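Local coordinates for exodeoxyribonuclease III (Methanosarcina mazei, PDB 5J8N), which probably cleaves DNA at abasic sites and trims duplex DNA from its 3' ends, as a magnesium-binding member of the AP/ExoA family of repair enzymes, at residues A[5-10]-A[29-34]; A[57-62]-A[98-103]; A[71-76]-A[107-112]; A[237-242]-A[249-254]. The protein carries 3 engineered substitutions. One frame throughout, in Å; residues are numbered along the deposited sequence.

Overall arrangement
The chain starts on strand 3-10 and runs through two helices before returning beside it, where contact 1 closes the first loop. Strands 57-61 and 71-75 then extend the same sheet. Each of them meets a strand of the second sheet: 57-62 faces 98-103 in contact 2, and 71-76 faces 107-112 in contact 3. The segments of these two contacts alternate, so they cross along the chain. Together they bind the two sheets of the sandwich face to face. Contact 4 comes last and is local, a hairpin of 237-242 with 249-254. Its second strand pairs with strand 3-10, next to contact 1.

Contact 1 of 4, residues A[5-10]-A[29-34]; sequences NLISWN and HRFDIV
F31 has CG anti to its carbonyl carbon (chi1 -64°), and I7 has CG1 anti to its nitrogen (chi1 -171°). The ring thus lies beside strand 5-10, and I7 CG2 falls over one of its faces. This is a CH-pi contact, with I7 CG2 3.9 Å from the centre of the F31 ring. I7 CD1 reaches the far end of the ring, at F31 CZ. The amide of N5 lies near the ring edge, its plane turned 69° from the ring, with N5 OD1 3.4 Å from F31 CE1. An alanine in place of F31 would remove this ring and would probably leave I7 CG2 and the N5 amide without their packing partner.

D32 turns its carboxylate back to the strand: N5 N donates to D32 OD2 at 2.8 Å, on the anti side of that oxygen. Two helices separate strand 3-10 from strand 33-37, which begins just after D32 and runs parallel beside it, a beta-alpha-beta crossover of the DNase I-like fold. I7 N donates to I33 O at 3.0 Å, while I33 N makes a weak bond to N5 O. L6 CD1 packs on I33 CG2 on one face of the sheet, and I7 CG2 on V34 CG2 on the other. One water accepts from N5 ND2 and donates to R30 O. A second, weakly held by N5 ND2, accepts from R30 NE.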
loop_
_atom_site.group_PDB
_atom_site.type_symbol
_atom_site.label_atom_id
_atom_site.label_comp_id
_atom_site.label_asym_id
_atom_site.label_seq_id
_atom_site.Cartn_x
_atom_site.Cartn_y
_atom_site.Cartn_z
ATOM N N ASN A 5 8.288 -10.215 8.084
ATOM C CA ASN A 5 7.335 -10.626 7.088
ATOM C C ASN A 5 6.203 -9.577 7.100
ATOM O O ASN A 5 5.495 -9.439 8.120
ATOM C CB ASN A 5 6.827 -12.009 7.434
ATOM C CG ASN A 5 6.001 -12.627 6.320
ATOM O OD1 ASN A 5 5.691 -11.977 5.322
ATOM N ND2 ASN A 5 5.613 -13.880 6.513
ATOM N N LEU A 6 6.093 -8.816 6.033
ATOM C CA LEU A 6 5.169 -7.725 5.930
ATOM C C LEU A 6 4.019 -8.038 4.978
ATOM O O LEU A 6 4.232 -8.602 3.897
ATOM C CB LEU A 6 5.908 -6.479 5.437
ATOM C CG LEU A 6 5.066 -5.214 5.219
ATOM C CD1 LEU A 6 5.940 -3.968 5.559
ATOM C CD2 LEU A 6 4.524 -5.147 3.855
ATOM N N ILE A 7 2.792 -7.661 5.372
ATOM C CA ILE A 7 1.644 -7.788 4.470
ATOM C C ILE A 7 0.938 -6.442 4.458
ATOM O O ILE A 7 0.940 -5.705 5.453
ATOM C CB ILE A 7 0.742 -8.948 4.912
ATOM C CG1 ILE A 7 -0.360 -9.263 3.876
ATOM C CG2 ILE A 7 0.088 -8.698 6.312
ATOM C CD1 ILE A 7 -0.998 -10.640 4.118
ATOM N N SER A 8 0.388 -6.072 3.315
ATOM C CA SER A 8 -0.234 -4.798 3.044
ATOM C C SER A 8 -1.543 -5.038 2.336
ATOM O O SER A 8 -1.584 -5.846 1.378
ATOM C CB SER A 8 0.707 -3.981 2.178
ATOM O OG SER A 8 0.127 -2.712 1.773
ATOM N N TRP A 9 -2.611 -4.387 2.774
ATOM C CA TRP A 9 -3.915 -4.723 2.263
ATOM C C TRP A 9 -4.834 -3.509 2.246
ATOM O O TRP A 9 -5.094 -2.932 3.310
ATOM C CB TRP A 9 -4.549 -5.833 3.151
ATOM C CG TRP A 9 -5.804 -6.466 2.566
ATOM C CD1 TRP A 9 -6.265 -6.410 1.269
ATOM C CD2 TRP A 9 -6.712 -7.311 3.278
ATOM N NE1 TRP A 9 -7.433 -7.202 1.133
ATOM C CE2 TRP A 9 -7.692 -7.771 2.362
ATOM C CE3 TRP A 9 -6.742 -7.763 4.595
ATOM C CZ2 TRP A 9 -8.744 -8.595 2.746
ATOM C CZ3 TRP A 9 -7.768 -8.616 4.978
ATOM C CH2 TRP A 9 -8.774 -9.013 4.041
ATOM N N ASN A 10 -5.394 -3.174 1.079
ATOM C CA ASN A 10 -6.498 -2.207 1.031
ATOM C C ASN A 10 -7.782 -2.965 1.345
ATOM O O ASN A 10 -8.162 -3.880 0.572
ATOM C CB ASN A 10 -6.582 -1.543 -0.347
ATOM C CG ASN A 10 -7.782 -0.630 -0.475
ATOM O OD1 ASN A 10 -8.866 -0.923 0.052
ATOM N ND2 ASN A 10 -7.612 0.503 -1.196
ATOM N N HIS A 29 -0.953 -13.855 13.967
ATOM C CA HIS A 29 0.453 -13.491 14.287
ATOM C C HIS A 29 1.473 -13.963 13.242
ATOM O O HIS A 29 2.661 -14.032 13.520
ATOM C CB HIS A 29 0.813 -14.000 15.680
ATOM C CG HIS A 29 0.401 -13.053 16.745
ATOM N ND1 HIS A 29 1.311 -12.243 17.383
ATOM C CD2 HIS A 29 -0.818 -12.698 17.201
ATOM C CE1 HIS A 29 0.671 -11.470 18.240
ATOM N NE2 HIS A 29 -0.621 -11.724 18.146
ATOM N N ARG A 30 0.970 -14.319 12.067
ATOM C CA ARG A 30 1.829 -14.771 10.987
ATOM C C ARG A 30 2.765 -13.644 10.514
ATOM O O ARG A 30 3.924 -13.907 10.126
ATOM C CB ARG A 30 0.931 -15.248 9.826
ATOM C CG ARG A 30 1.658 -15.934 8.678
ATOM C CD ARG A 30 0.631 -16.626 7.743
ATOM N NE ARG A 30 1.402 -17.258 6.671
ATOM C CZ ARG A 30 0.965 -18.277 5.927
ATOM N NH1 ARG A 30 -0.269 -18.741 6.081
ATOM N NH2 ARG A 30 1.751 -18.818 5.009
ATOM N N PHE A 31 2.323 -12.380 10.581
ATOM C CA PHE A 31 3.066 -11.268 9.973
ATOM C C PHE A 31 3.657 -10.357 11.032
ATOM O O PHE A 31 3.006 -10.028 12.029
ATOM C CB PHE A 31 2.148 -10.512 9.007
ATOM C CG PHE A 31 1.748 -11.389 7.864
ATOM C CD1 PHE A 31 2.649 -11.612 6.827
ATOM C CD2 PHE A 31 0.543 -12.073 7.874
ATOM C CE1 PHE A 31 2.346 -12.477 5.765
ATOM C CE2 PHE A 31 0.245 -12.963 6.793
ATOM C CZ PHE A 31 1.147 -13.150 5.758
ATOM N N ASP A 32 4.905 -9.933 10.808
ATOM C CA ASP A 32 5.544 -8.983 11.701
ATOM C C ASP A 32 4.962 -7.570 11.576
ATOM O O ASP A 32 4.935 -6.837 12.551
ATOM C CB ASP A 32 7.048 -8.922 11.437
ATOM C CG ASP A 32 7.699 -10.265 11.674
ATOM O OD1 ASP A 32 7.907 -10.610 12.845
ATOM O OD2 ASP A 32 7.961 -11.001 10.714
ATOM N N ILE A 33 4.539 -7.226 10.380
ATOM C CA ILE A 33 3.928 -5.939 10.101
ATOM C C ILE A 33 2.748 -6.147 9.237
ATOM O O ILE A 33 2.818 -6.899 8.256
ATOM C CB ILE A 33 4.947 -4.989 9.424
ATOM C CG1 ILE A 33 6.201 -4.812 10.288
ATOM C CG2 ILE A 33 4.266 -3.636 9.103
ATOM C CD1 ILE A 33 7.314 -3.990 9.562
ATOM N N VAL A 34 1.621 -5.539 9.620
ATOM C CA VAL A 34 0.374 -5.603 8.812
ATOM C C VAL A 34 -0.030 -4.144 8.548
ATOM O O VAL A 34 -0.305 -3.396 9.500
ATOM C CB VAL A 34 -0.740 -6.316 9.592
ATOM C CG1 VAL A 34 -2.071 -6.309 8.786
ATOM C CG2 VAL A 34 -0.338 -7.759 9.950
HETATM O O HOH W 1 5.146 -16.038 8.799
HETATM O O HOH W 2 4.028 -16.324 5.927
#

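Contact 2 of 4, residues A[57-62]-A[98-103]; sequences YNYFVS and LRTDYE
L98 lays its CD2 methyl against the backbone of Y59, with L98 CD2 3.2 Å from Y59 O. Its CG is anti to the backbone N (chi1 178°), which carries the branch across to the other strand. The same methyl lies 4.2 Å from Y59 CB. Nearer its backbone, L98 CB meets V61 CG1 at 4.4 Å. T100 adds a looser touch, its CG2 approaching Y59 CD2 obliquely at 4.4 Å. No hydrogen bond passes between the segments. The contact rests on van der Waals packing, of the L98 methyl on the Y59 backbone and of apolar side chains. On the other face of strand 98-101, R99 and D101 form a salt bridge.

The strand axes are 8.2 Å apart and run 152° to each other, as two layers of a beta sandwich. T100 also touches L107 of strand 106-111. V71 and T73 of strand 71-75 touch L98, and L82 of strand 81-84 packs on both Y59 and L98.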
loop_
_atom_site.group_PDB
_atom_site.type_symbol
_atom_site.label_atom_id
_atom_site.label_comp_id
_atom_site.label_asym_id
_atom_site.label_seq_id
_atom_site.Cartn_x
_atom_site.Cartn_y
_atom_site.Cartn_z
ATOM N N TYR A 57 1.694 -3.489 18.328
ATOM C CA TYR A 57 1.505 -2.045 18.414
ATOM C C TYR A 57 0.647 -1.677 17.227
ATOM O O TYR A 57 0.761 -2.289 16.158
ATOM C CB TYR A 57 2.836 -1.311 18.377
ATOM C CG TYR A 57 3.692 -1.640 19.583
ATOM C CD1 TYR A 57 3.586 -0.886 20.756
ATOM C CD2 TYR A 57 4.609 -2.698 19.560
ATOM C CE1 TYR A 57 4.340 -1.183 21.864
ATOM C CE2 TYR A 57 5.380 -2.997 20.684
ATOM C CZ TYR A 57 5.222 -2.237 21.833
ATOM O OH TYR A 57 5.967 -2.519 22.949
ATOM N N ASN A 58 -0.190 -0.651 17.364
ATOM C CA ASN A 58 -0.907 -0.194 16.181
ATOM C C ASN A 58 -0.988 1.320 16.124
ATOM O O ASN A 58 -1.018 1.970 17.174
ATOM C CB ASN A 58 -2.320 -0.802 16.131
ATOM C CG ASN A 58 -3.261 -0.195 17.134
ATOM O OD1 ASN A 58 -3.937 0.796 16.840
ATOM N ND2 ASN A 58 -3.266 -0.724 18.359
ATOM N N TYR A 59 -1.003 1.820 14.887
ATOM C CA TYR A 59 -0.973 3.282 14.627
ATOM C C TYR A 59 -1.868 3.566 13.459
ATOM O O TYR A 59 -1.779 2.875 12.443
ATOM C CB TYR A 59 0.460 3.763 14.333
ATOM C CG TYR A 59 1.405 3.302 15.432
ATOM C CD1 TYR A 59 1.478 3.985 16.619
ATOM C CD2 TYR A 59 2.133 2.131 15.286
ATOM C CE1 TYR A 59 2.293 3.516 17.651
ATOM C CE2 TYR A 59 2.909 1.684 16.298
ATOM C CZ TYR A 59 3.011 2.350 17.441
ATOM O OH TYR A 59 3.760 1.863 18.500
ATOM N N PHE A 60 -2.732 4.571 13.560
ATOM C CA PHE A 60 -3.691 4.878 12.511
ATOM C C PHE A 60 -3.708 6.354 12.225
ATOM O O PHE A 60 -3.497 7.183 13.178
ATOM C CB PHE A 60 -5.127 4.469 12.935
ATOM C CG PHE A 60 -5.397 2.998 12.776
ATOM C CD1 PHE A 60 -5.015 2.101 13.770
ATOM C CD2 PHE A 60 -5.913 2.512 11.567
ATOM C CE1 PHE A 60 -5.254 0.711 13.573
ATOM C CE2 PHE A 60 -6.172 1.149 11.368
ATOM C CZ PHE A 60 -5.833 0.256 12.385
ATOM N N VAL A 61 -4.038 6.693 10.988
ATOM C CA VAL A 61 -4.331 8.104 10.646
ATOM C C VAL A 61 -5.670 8.102 9.942
ATOM O O VAL A 61 -5.973 7.202 9.120
ATOM C CB VAL A 61 -3.219 8.733 9.800
ATOM C CG1 VAL A 61 -3.068 8.109 8.488
ATOM C CG2 VAL A 61 -3.452 10.280 9.654
ATOM N N SER A 62 -6.482 9.066 10.323
ATOM C CA SER A 62 -7.799 9.311 9.725
ATOM C C SER A 62 -7.791 10.559 8.858
ATOM O O SER A 62 -7.092 11.562 9.173
ATOM C CB SER A 62 -8.838 9.558 10.800
ATOM O OG SER A 62 -9.438 8.380 11.360
ATOM N N LEU A 98 1.222 7.131 6.315
ATOM C CA LEU A 98 1.693 6.842 7.681
ATOM C C LEU A 98 3.098 6.278 7.662
ATOM O O LEU A 98 3.341 5.209 7.047
ATOM C CB LEU A 98 0.691 5.866 8.343
ATOM C CG LEU A 98 1.045 5.411 9.741
ATOM C CD1 LEU A 98 1.014 6.566 10.625
ATOM C CD2 LEU A 98 0.025 4.344 10.219
ATOM N N ARG A 99 4.013 6.977 8.311
ATOM C CA ARG A 99 5.415 6.573 8.429
ATOM C C ARG A 99 5.689 5.979 9.784
ATOM O O ARG A 99 5.386 6.576 10.837
ATOM C CB ARG A 99 6.306 7.777 8.168
ATOM C CG ARG A 99 7.766 7.517 8.494
ATOM C CD ARG A 99 8.613 8.719 8.144
ATOM N NE ARG A 99 9.985 8.558 8.648
ATOM C CZ ARG A 99 10.895 9.485 8.550
ATOM N NH1 ARG A 99 10.647 10.607 7.935
ATOM N NH2 ARG A 99 12.093 9.258 9.089
ATOM N N THR A 100 6.306 4.802 9.789
ATOM C CA THR A 100 6.815 4.186 11.011
ATOM C C THR A 100 8.250 3.749 10.742
ATOM O O THR A 100 8.479 2.955 9.822
ATOM C CB THR A 100 5.945 2.963 11.438
ATOM O OG1 THR A 100 5.800 2.094 10.313
ATOM C CG2 THR A 100 4.570 3.413 11.916
ATOM N N ASP A 101 9.194 4.220 11.540
ATOM C CA ASP A 101 10.609 3.840 11.371
ATOM C C ASP A 101 10.888 2.670 12.261
ATOM O O ASP A 101 10.484 2.677 13.438
ATOM C CB ASP A 101 11.550 4.994 11.729
ATOM C CG ASP A 101 11.421 6.177 10.783
ATOM O OD1 ASP A 101 10.544 6.188 9.898
ATOM O OD2 ASP A 101 12.277 7.056 10.902
ATOM N N TYR A 102 11.656 1.712 11.735
ATOM C CA TYR A 102 12.183 0.617 12.566
ATOM C C TYR A 102 13.702 0.673 12.571
ATOM O O TYR A 102 14.316 1.507 11.869
ATOM C CB TYR A 102 11.653 -0.725 12.062
ATOM C CG TYR A 102 10.157 -0.747 12.141
ATOM C CD1 TYR A 102 9.509 -1.035 13.358
ATOM C CD2 TYR A 102 9.375 -0.422 11.034
ATOM C CE1 TYR A 102 8.110 -0.962 13.459
ATOM C CE2 TYR A 102 7.980 -0.370 11.118
ATOM C CZ TYR A 102 7.362 -0.653 12.336
ATOM O OH TYR A 102 5.990 -0.550 12.450
ATOM N N GLU A 103 14.354 -0.179 13.384
ATOM C CA GLU A 103 15.803 -0.087 13.459
ATOM C C GLU A 103 16.424 -0.325 12.091
ATOM O O GLU A 103 17.424 0.306 11.793
ATOM C CB GLU A 103 16.392 -1.101 14.458
ATOM C CG GLU A 103 15.972 -0.903 15.905
ATOM C CD GLU A 103 16.556 0.345 16.534
ATOM O OE1 GLU A 103 17.384 1.024 15.883
ATOM O OE2 GLU A 103 16.161 0.662 17.679
#

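Contact 3 of 4, residues A[71-76]-A[107-112]; sequences VGTFSK and LLNIYF
Between the two sheets of the sandwich, strand 107-111 faces strand 71-75 and leads to the magnesium site. N109 and T73 pass alongside each other, each pointing toward the other's strand. N109 ND2 donates to T73 OG1 at 3.1 Å, with an N-H...O angle of 145° and the hydroxyl tilted from the amide plane. With N109 CG anti to the nitrogen (chi1 176°), the amide stands out from its strand toward the other sheet. N109 ND2 also lies 2.8 Å from G72 O. N109 OD1 takes a hydrogen bond from Q37 NE2, so both ends of the buried amide have partners.

The amide sits between the two sheets of the DNase I-like sandwich, bonded to T73 of one sheet from a strand of the other. A leucine in place of N109 would be likely to leave Q37 NE2 and T73 OG1 without their amide partner.

On one side of N109, T73 CG2 and L107 CD2 meet tip to tip at 4.2 Å. On the other, V71 CG1 rests 3.7 Å from Y111 CB. The Y111 ring then turns away from this packing. It heads for E38, which binds the magnesium ion, and for D151, predicted to be the catalytic proton donor or acceptor. Y111 itself is a predicted active-site residue, and its side chain lies about 4 Å from the ion at the nearest atoms.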
loop_
_atom_site.group_PDB
_atom_site.type_symbol
_atom_site.label_atom_id
_atom_site.label_comp_id
_atom_site.label_asym_id
_atom_site.label_seq_id
_atom_site.Cartn_x
_atom_site.Cartn_y
_atom_site.Cartn_z
ATOM N N VAL A 71 -5.360 5.135 6.873
ATOM C CA VAL A 71 -4.419 3.999 6.820
ATOM C C VAL A 71 -3.963 3.625 8.224
ATOM O O VAL A 71 -4.053 4.449 9.143
ATOM C CB VAL A 71 -3.165 4.273 5.947
ATOM C CG1 VAL A 71 -3.524 4.604 4.519
ATOM C CG2 VAL A 71 -2.275 5.371 6.533
ATOM N N GLY A 72 -3.507 2.379 8.402
ATOM C CA GLY A 72 -3.000 1.979 9.716
ATOM C C GLY A 72 -1.910 0.932 9.547
ATOM O O GLY A 72 -1.853 0.207 8.536
ATOM N N THR A 73 -1.056 0.875 10.551
ATOM C CA THR A 73 0.060 -0.070 10.598
ATOM C C THR A 73 0.069 -0.734 11.946
ATOM O O THR A 73 0.062 -0.105 12.983
ATOM C CB THR A 73 1.387 0.664 10.382
ATOM O OG1 THR A 73 1.381 1.176 9.058
ATOM C CG2 THR A 73 2.605 -0.260 10.565
ATOM N N PHE A 74 0.097 -2.063 11.902
ATOM C CA PHE A 74 0.333 -2.923 13.067
ATOM C C PHE A 74 1.721 -3.513 13.010
ATOM O O PHE A 74 2.138 -3.972 11.949
ATOM C CB PHE A 74 -0.656 -4.101 13.074
ATOM C CG PHE A 74 -2.095 -3.708 13.122
ATOM C CD1 PHE A 74 -2.778 -3.350 11.939
ATOM C CD2 PHE A 74 -2.776 -3.742 14.321
ATOM C CE1 PHE A 74 -4.147 -3.023 11.985
ATOM C CE2 PHE A 74 -4.130 -3.398 14.390
ATOM C CZ PHE A 74 -4.796 -3.051 13.196
ATOM N N SER A 75 2.432 -3.564 14.133
ATOM C CA SER A 75 3.742 -4.219 14.113
ATOM C C SER A 75 4.013 -4.848 15.441
ATOM O O SER A 75 3.693 -4.332 16.524
ATOM C CB SER A 75 4.896 -3.256 13.695
ATOM O OG SER A 75 4.948 -2.133 14.520
ATOM N N LYS A 76 4.715 -5.978 15.376
ATOM C CA LYS A 76 5.125 -6.646 16.603
ATOM C C LYS A 76 6.161 -5.823 17.381
ATOM O O LYS A 76 6.143 -5.835 18.613
ATOM C CB LYS A 76 5.700 -8.056 16.303
ATOM C CG LYS A 76 4.647 -8.985 15.713
ATOM C CD LYS A 76 5.179 -10.431 15.604
ATOM C CE LYS A 76 4.144 -11.350 14.972
ATOM N NZ LYS A 76 4.613 -12.778 15.092
ATOM N N LEU A 107 9.387 2.582 7.063
ATOM C CA LEU A 107 8.211 2.084 6.378
ATOM C C LEU A 107 7.220 3.192 6.099
ATOM O O LEU A 107 6.803 3.907 7.027
ATOM C CB LEU A 107 7.536 1.031 7.221
ATOM C CG LEU A 107 6.240 0.455 6.669
ATOM C CD1 LEU A 107 6.426 -0.303 5.323
ATOM C CD2 LEU A 107 5.623 -0.534 7.697
ATOM N N LEU A 108 6.857 3.344 4.835
ATOM C CA LEU A 108 5.806 4.302 4.440
ATOM C C LEU A 108 4.613 3.507 3.964
ATOM O O LEU A 108 4.733 2.751 2.985
ATOM C CB LEU A 108 6.301 5.249 3.319
ATOM C CG LEU A 108 7.644 5.970 3.616
ATOM C CD1 LEU A 108 7.982 6.879 2.436
ATOM C CD2 LEU A 108 7.625 6.731 4.959
ATOM N N ASN A 109 3.479 3.683 4.623
ATOM C CA ASN A 109 2.240 3.004 4.305
ATOM C C ASN A 109 1.298 4.020 3.654
ATOM O O ASN A 109 0.969 5.022 4.297
ATOM C CB ASN A 109 1.669 2.443 5.603
ATOM C CG ASN A 109 0.300 1.785 5.415
ATOM O OD1 ASN A 109 -0.076 1.507 4.279
ATOM N ND2 ASN A 109 -0.406 1.471 6.519
ATOM N N ILE A 110 0.917 3.794 2.415
ATOM C CA ILE A 110 0.238 4.842 1.632
ATOM C C ILE A 110 -0.986 4.360 0.874
ATOM O O ILE A 110 -0.927 3.309 0.215
ATOM C CB ILE A 110 1.233 5.484 0.616
ATOM C CG1 ILE A 110 2.547 5.885 1.334
ATOM C CG2 ILE A 110 0.597 6.702 -0.096
ATOM C CD1 ILE A 110 3.600 6.451 0.388
ATOM N N TYR A 111 -2.055 5.129 0.970
ATOM C CA TYR A 111 -3.243 4.954 0.143
ATOM C C TYR A 111 -3.208 6.073 -0.898
ATOM O O TYR A 111 -3.657 7.195 -0.648
ATOM C CB TYR A 111 -4.530 5.027 1.016
ATOM C CG TYR A 111 -5.806 4.903 0.260
ATOM C CD1 TYR A 111 -5.950 3.981 -0.760
ATOM C CD2 TYR A 111 -6.873 5.740 0.542
ATOM C CE1 TYR A 111 -7.133 3.898 -1.515
ATOM C CE2 TYR A 111 -8.095 5.610 -0.168
ATOM C CZ TYR A 111 -8.191 4.686 -1.206
ATOM O OH TYR A 111 -9.355 4.569 -1.940
ATOM N N PHE A 112 -2.634 5.783 -2.058
ATOM C CA PHE A 112 -2.496 6.858 -3.070
ATOM C C PHE A 112 -3.878 7.185 -3.642
ATOM O O PHE A 112 -4.769 6.311 -3.681
ATOM C CB PHE A 112 -1.580 6.415 -4.192
ATOM C CG PHE A 112 -0.120 6.322 -3.806
ATOM C CD1 PHE A 112 0.454 5.175 -3.309
ATOM C CD2 PHE A 112 0.687 7.432 -4.015
ATOM C CE1 PHE A 112 1.830 5.134 -2.975
ATOM C CE2 PHE A 112 2.038 7.410 -3.729
ATOM C CZ PHE A 112 2.620 6.221 -3.220
#

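Contact 4 of 4, residues A[237-242]-A[249-254]; sequences ASIYPE and CPVGLE
S238 N donates to G252 O at 2.9 Å, nearly straight at 168°. G252 N answers to S238 O at 2.9 Å, closing the hydrogen-bonded pair. Further along, Y240 N bonds P250 O.

The Y240 ring turns its edge to the opposite strand. Y240 CE1 sits 4.0 Å from G252 N, near the ring plane, and the ring edge fits close against G252, which has no side chain. Y240 CB also packs on P250 CD. On the face carrying I239 and V251, these two side chains run alongside each other, with I239 CG1 4.1 Å from V251 CG1. I239 CG2 reaches C249 SG at 3.5 Å. That sulfur is held between the backbone N and the carbonyl carbon of C249 (chi1 73°), which sets it against I239 CG2 and P241 CA.

The pairing is a beta hairpin at the sheet edge, strand 234-239 being outermost. Its connecting loop carries H248, predicted to be an active-site residue that contacts DNA.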
loop_
_atom_site.group_PDB
_atom_site.type_symbol
_atom_site.label_atom_id
_atom_site.label_comp_id
_atom_site.label_asym_id
_atom_site.label_seq_id
_atom_site.Cartn_x
_atom_site.Cartn_y
_atom_site.Cartn_z
ATOM N N ALA A 237 8.652 -11.880 -2.293
ATOM C CA ALA A 237 7.609 -10.868 -2.509
ATOM C C ALA A 237 6.384 -11.587 -3.064
ATOM O O ALA A 237 6.521 -12.421 -3.964
ATOM C CB ALA A 237 8.113 -9.805 -3.509
ATOM N N SER A 238 5.220 -11.308 -2.486
ATOM C CA SER A 238 4.028 -12.138 -2.697
ATOM C C SER A 238 2.820 -11.311 -3.045
ATOM O O SER A 238 2.721 -10.152 -2.657
ATOM C CB SER A 238 3.714 -12.934 -1.403
ATOM O OG SER A 238 4.792 -13.793 -1.090
ATOM N N ILE A 239 1.844 -11.991 -3.676
ATOM C CA ILE A 239 0.476 -11.515 -3.755
ATOM C C ILE A 239 -0.318 -12.649 -3.126
ATOM O O ILE A 239 0.004 -13.823 -3.272
ATOM C CB ILE A 239 0.031 -11.217 -5.187
ATOM C CG1 ILE A 239 0.961 -10.166 -5.792
ATOM C CG2 ILE A 239 -1.402 -10.710 -5.229
ATOM C CD1 ILE A 239 0.757 -10.046 -7.301
ATOM N N TYR A 240 -1.383 -12.267 -2.398
ATOM C CA TYR A 240 -2.208 -13.241 -1.652
ATOM C C TYR A 240 -3.658 -13.307 -2.161
ATOM O O TYR A 240 -4.594 -12.873 -1.467
ATOM C CB TYR A 240 -2.213 -12.858 -0.135
ATOM C CG TYR A 240 -0.878 -12.980 0.540
ATOM C CD1 TYR A 240 0.033 -11.915 0.508
ATOM C CD2 TYR A 240 -0.557 -14.112 1.270
ATOM C CE1 TYR A 240 1.269 -12.046 1.166
ATOM C CE2 TYR A 240 0.688 -14.233 1.870
ATOM C CZ TYR A 240 1.563 -13.188 1.831
ATOM O OH TYR A 240 2.797 -13.324 2.517
ATOM N N PRO A 241 -3.852 -13.807 -3.374
ATOM C CA PRO A 241 -5.189 -13.781 -3.970
ATOM C C PRO A 241 -6.188 -14.679 -3.228
ATOM O O PRO A 241 -7.405 -14.555 -3.468
ATOM C CB PRO A 241 -4.939 -14.271 -5.422
ATOM C CG PRO A 241 -3.685 -15.101 -5.329
ATOM C CD PRO A 241 -2.853 -14.433 -4.257
ATOM N N GLU A 242 -5.712 -15.545 -2.355
ATOM C CA GLU A 242 -6.592 -16.424 -1.575
ATOM C C GLU A 242 -7.215 -15.684 -0.395
ATOM O O GLU A 242 -8.121 -16.238 0.220
ATOM C CB GLU A 242 -5.840 -17.693 -1.092
ATOM C CG GLU A 242 -4.777 -17.431 0.022
ATOM C CD GLU A 242 -3.403 -16.945 -0.444
ATOM O OE1 GLU A 242 -2.441 -17.085 0.328
ATOM O OE2 GLU A 242 -3.254 -16.440 -1.576
ATOM N N CYS A 249 -6.761 -7.779 -2.863
ATOM C CA CYS A 249 -6.140 -8.769 -1.970
ATOM C C CYS A 249 -4.839 -8.219 -1.450
ATOM O O CYS A 249 -4.307 -7.246 -1.983
ATOM C CB CYS A 249 -5.920 -10.127 -2.692
ATOM S SG CYS A 249 -4.585 -10.110 -3.911
ATOM N N PRO A 250 -4.272 -8.820 -0.424
ATOM C CA PRO A 250 -3.000 -8.322 0.120
ATOM C C PRO A 250 -1.827 -8.612 -0.784
ATOM O O PRO A 250 -1.879 -9.523 -1.628
ATOM C CB PRO A 250 -2.831 -9.104 1.450
ATOM C CG PRO A 250 -4.233 -9.622 1.773
ATOM C CD PRO A 250 -4.854 -9.892 0.418
ATOM N N VAL A 251 -0.761 -7.867 -0.536
ATOM C CA VAL A 251 0.562 -8.115 -1.067
ATOM C C VAL A 251 1.565 -8.083 0.050
ATOM O O VAL A 251 1.248 -7.664 1.171
ATOM C CB VAL A 251 0.928 -7.054 -2.186
ATOM C CG1 VAL A 251 -0.072 -7.106 -3.327
ATOM C CG2 VAL A 251 0.989 -5.636 -1.615
ATOM N N GLY A 252 2.758 -8.601 -0.172
ATOM C CA GLY A 252 3.698 -8.580 0.931
ATOM C C GLY A 252 5.123 -8.790 0.512
ATOM O O GLY A 252 5.410 -9.054 -0.650
ATOM N N LEU A 253 5.997 -8.715 1.484
ATOM C CA LEU A 253 7.358 -9.160 1.211
ATOM C C LEU A 253 8.055 -9.543 2.483
ATOM O O LEU A 253 7.551 -9.266 3.608
ATOM C CB LEU A 253 8.186 -8.152 0.428
ATOM C CG LEU A 253 8.409 -6.786 1.056
ATOM C CD1 LEU A 253 9.254 -6.840 2.330
ATOM C CD2 LEU A 253 9.168 -5.908 0.032
ATOM N N GLU A 254 9.181 -10.232 2.324
ATOM C CA GLU A 254 9.975 -10.660 3.443
ATOM C C GLU A 254 11.343 -10.039 3.344
ATOM O O GLU A 254 11.938 -10.081 2.266
ATOM C CB GLU A 254 10.132 -12.169 3.497
ATOM C CG GLU A 254 8.822 -12.807 3.898
ATOM C CD GLU A 254 8.997 -14.280 4.083
ATOM O OE1 GLU A 254 8.809 -14.982 3.085
ATOM O OE2 GLU A 254 9.378 -14.719 5.197
#